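Local coordinates for protein UDP-galactopyranose mutase (Deinococcus radiodurans, PDB 3HDQ) that probably interconverts UDP-galactopyranose and UDP-galactofuranose, as an FAD-containing mutase whose oxidised form is captured here with its sugar-nucleotide substrate, at residues Thr283-Leu289 / His317-Val322. Sequence-based numbering, arbitrary orientation.
Sequences THDTEQL and HHQTSV
Q319 reaches D285 from above the carboxylate plane: NE2 gives OD1 a hydrogen bond of 3.0 Å, with amide and carboxylate nearly perpendicular (89°). CG of D285 lies anti to its backbone N (chi1 -160°), bringing OD1 over the Q319 chain, 3.3 Å from its CG. A water held by the H318 carbonyl also donates weakly to OD1. The stem of Q319 also makes contact: CB is 3.5 Å from H284 O, and CG lies above one face of the H318 ring, offset toward the rim. An alanine in place of Q319 would probably leave D285 OD1 with just the weak water bond within this contact and its carboxylate freer to turn.

Next to this pair, where strand 274-284 ends and strand 320-336 begins, H284 and T320 form a hydrogen-bonded antiparallel pair (H284 N to T320 O 2.8 Å, and T320 N to H284 O). In the neighbouring non-hydrogen-bonded pair, T283 OG1 and S321 OG meet at 2.9 Å, and S321 OG is hydrogen-bonded to D73 OD2. On the H284-T320 face, V322 CG2 meets the imidazole edge in plane, 4.0 Å from H284 CE1, and V322 CG1 meets L289 CD2, the side chains crossing at about a right angle. T320 OG1 is hydrogen-bonded to E308 OE1 and CG2 lies against the carbonyl O of T286, after an inverse gamma turn centred on D285. K310 NZ, hydrogen-bonded to the carbonyl O atoms of E287, H317 and Q319, links both segments to helix 309-313.

The backbone pair and the Q319-D285 bond tie the strand ends together beside the V322 contacts, at the outer end of the mixed sheet; the side chain of V322 lies about 12 Å from the bound UDP-galactose. H284 ND1, buried without a partner in the model, probably carries a solvation cost.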
loop_
_atom_site.group_PDB
_atom_site.type_symbol
_atom_site.label_atom_id
_atom_site.label_comp_id
_atom_site.label_asym_id
_atom_site.label_seq_id
_atom_site.Cartn_x
_atom_site.Cartn_y
_atom_site.Cartn_z
ATOM N N THR A 283 -2.983 -19.631 4.349
ATOM C CA THR A 283 -2.742 -19.256 5.732
ATOM C C THR A 283 -3.195 -20.393 6.635
ATOM O O THR A 283 -4.298 -20.908 6.486
ATOM C CB THR A 283 -3.495 -17.969 6.118
ATOM O OG1 THR A 283 -3.075 -16.894 5.265
ATOM C CG2 THR A 283 -3.225 -17.612 7.586
ATOM N N HIS A 284 -2.338 -20.776 7.570
ATOM C CA HIS A 284 -2.612 -21.899 8.444
ATOM C C HIS A 284 -2.660 -21.424 9.874
ATOM O O HIS A 284 -1.948 -20.492 10.252
ATOM C CB HIS A 284 -1.536 -22.969 8.282
ATOM C CG HIS A 284 -1.582 -23.657 6.959
ATOM N ND1 HIS A 284 -0.767 -23.301 5.906
ATOM C CD2 HIS A 284 -2.363 -24.666 6.507
ATOM C CE1 HIS A 284 -1.034 -24.070 4.866
ATOM N NE2 HIS A 284 -1.999 -24.907 5.204
ATOM N N ASP A 285 -3.503 -22.068 10.670
ATOM C CA ASP A 285 -3.677 -21.667 12.055
ATOM C C ASP A 285 -2.655 -22.344 12.975
ATOM O O ASP A 285 -3.012 -23.139 13.843
ATOM C CB ASP A 285 -5.112 -21.945 12.509
ATOM C CG ASP A 285 -5.510 -21.126 13.731
ATOM O OD1 ASP A 285 -5.179 -19.919 13.791
ATOM O OD2 ASP A 285 -6.169 -21.695 14.628
ATOM N N THR A 286 -1.382 -22.025 12.752
ATOM C CA THR A 286 -0.279 -22.431 13.618
ATOM C C THR A 286 0.795 -21.380 13.484
ATOM O O THR A 286 0.826 -20.640 12.502
ATOM C CB THR A 286 0.420 -23.713 13.137
ATOM O OG1 THR A 286 -0.446 -24.451 12.273
ATOM C CG2 THR A 286 0.872 -24.568 14.322
ATOM N N GLU A 287 1.717 -21.359 14.434
ATOM C CA GLU A 287 2.808 -20.407 14.375
ATOM C C GLU A 287 3.813 -20.741 13.283
ATOM O O GLU A 287 4.439 -19.855 12.716
ATOM C CB GLU A 287 3.512 -20.333 15.716
ATOM C CG GLU A 287 2.613 -19.811 16.806
ATOM C CD GLU A 287 3.347 -18.891 17.738
ATOM O OE1 GLU A 287 4.594 -18.991 17.792
ATOM O OE2 GLU A 287 2.682 -18.064 18.399
ATOM N N GLN A 288 3.971 -22.017 12.985
ATOM C CA GLN A 288 5.039 -22.416 12.088
ATOM C C GLN A 288 4.712 -23.701 11.377
ATOM O O GLN A 288 4.373 -24.695 12.003
ATOM C CB GLN A 288 6.338 -22.590 12.859
ATOM C CG GLN A 288 7.486 -23.025 11.988
ATOM C CD GLN A 288 8.816 -22.818 12.666
ATOM O OE1 GLN A 288 9.063 -21.760 13.242
ATOM N NE2 GLN A 288 9.683 -23.819 12.602
ATOM N N LEU A 289 4.833 -23.675 10.062
ATOM C CA LEU A 289 4.524 -24.827 9.254
ATOM C C LEU A 289 5.796 -25.547 8.826
ATOM O O LEU A 289 5.831 -26.772 8.781
ATOM C CB LEU A 289 3.740 -24.391 8.017
ATOM C CG LEU A 289 3.040 -25.517 7.263
ATOM C CD1 LEU A 289 2.020 -26.177 8.181
ATOM C CD2 LEU A 289 2.369 -24.962 6.028
ATOM N N HIS A 317 3.450 -13.527 14.858
ATOM C CA HIS A 317 2.032 -13.648 14.541
ATOM C C HIS A 317 1.574 -15.032 15.002
ATOM O O HIS A 317 2.374 -15.958 15.041
ATOM C CB HIS A 317 1.838 -13.510 13.028
ATOM C CG HIS A 317 0.432 -13.202 12.604
ATOM N ND1 HIS A 317 -0.583 -14.136 12.640
ATOM C CD2 HIS A 317 -0.115 -12.074 12.083
ATOM C CE1 HIS A 317 -1.698 -13.592 12.181
ATOM N NE2 HIS A 317 -1.439 -12.343 11.830
ATOM N N HIS A 318 0.301 -15.187 15.348
ATOM C CA HIS A 318 -0.163 -16.476 15.870
ATOM C C HIS A 318 -0.562 -17.421 14.746
ATOM O O HIS A 318 -0.745 -18.616 14.964
ATOM C CB HIS A 318 -1.314 -16.305 16.874
ATOM C CG HIS A 318 -2.600 -15.887 16.244
ATOM N ND1 HIS A 318 -2.776 -14.647 15.668
ATOM C CD2 HIS A 318 -3.773 -16.547 16.087
ATOM C CE1 HIS A 318 -4.004 -14.558 15.186
ATOM N NE2 HIS A 318 -4.629 -15.697 15.428
ATOM N N GLN A 319 -0.693 -16.879 13.544
ATOM C CA GLN A 319 -0.858 -17.710 12.363
ATOM C C GLN A 319 0.353 -17.600 11.455
ATOM O O GLN A 319 1.316 -16.913 11.780
ATOM C CB GLN A 319 -2.120 -17.326 11.612
ATOM C CG GLN A 319 -3.353 -17.506 12.456
ATOM C CD GLN A 319 -4.579 -17.011 11.765
ATOM O OE1 GLN A 319 -4.612 -15.884 11.275
ATOM N NE2 GLN A 319 -5.608 -17.848 11.714
ATOM N N THR A 320 0.309 -18.296 10.324
ATOM C CA THR A 320 1.421 -18.276 9.397
ATOM C C THR A 320 0.898 -18.360 7.971
ATOM O O THR A 320 -0.105 -19.028 7.708
ATOM C CB THR A 320 2.436 -19.416 9.686
ATOM O OG1 THR A 320 3.621 -19.217 8.911
ATOM C CG2 THR A 320 1.852 -20.766 9.352
ATOM N N SER A 321 1.557 -17.650 7.060
ATOM C CA SER A 321 1.197 -17.696 5.646
ATOM C C SER A 321 2.330 -18.254 4.788
ATOM O O SER A 321 3.501 -17.901 4.962
ATOM C CB SER A 321 0.800 -16.309 5.129
ATOM O OG SER A 321 -0.393 -15.872 5.727
ATOM N N VAL A 322 1.959 -19.111 3.846
ATOM C CA VAL A 322 2.915 -19.748 2.955
ATOM C C VAL A 322 2.474 -19.603 1.501
ATOM O O VAL A 322 1.301 -19.332 1.221
ATOM C CB VAL A 322 3.054 -21.255 3.271
ATOM C CG1 VAL A 322 3.450 -21.462 4.711
ATOM C CG2 VAL A 322 1.751 -21.991 2.956
HETATM O O HOH W 1 -2.993 -20.416 15.597
#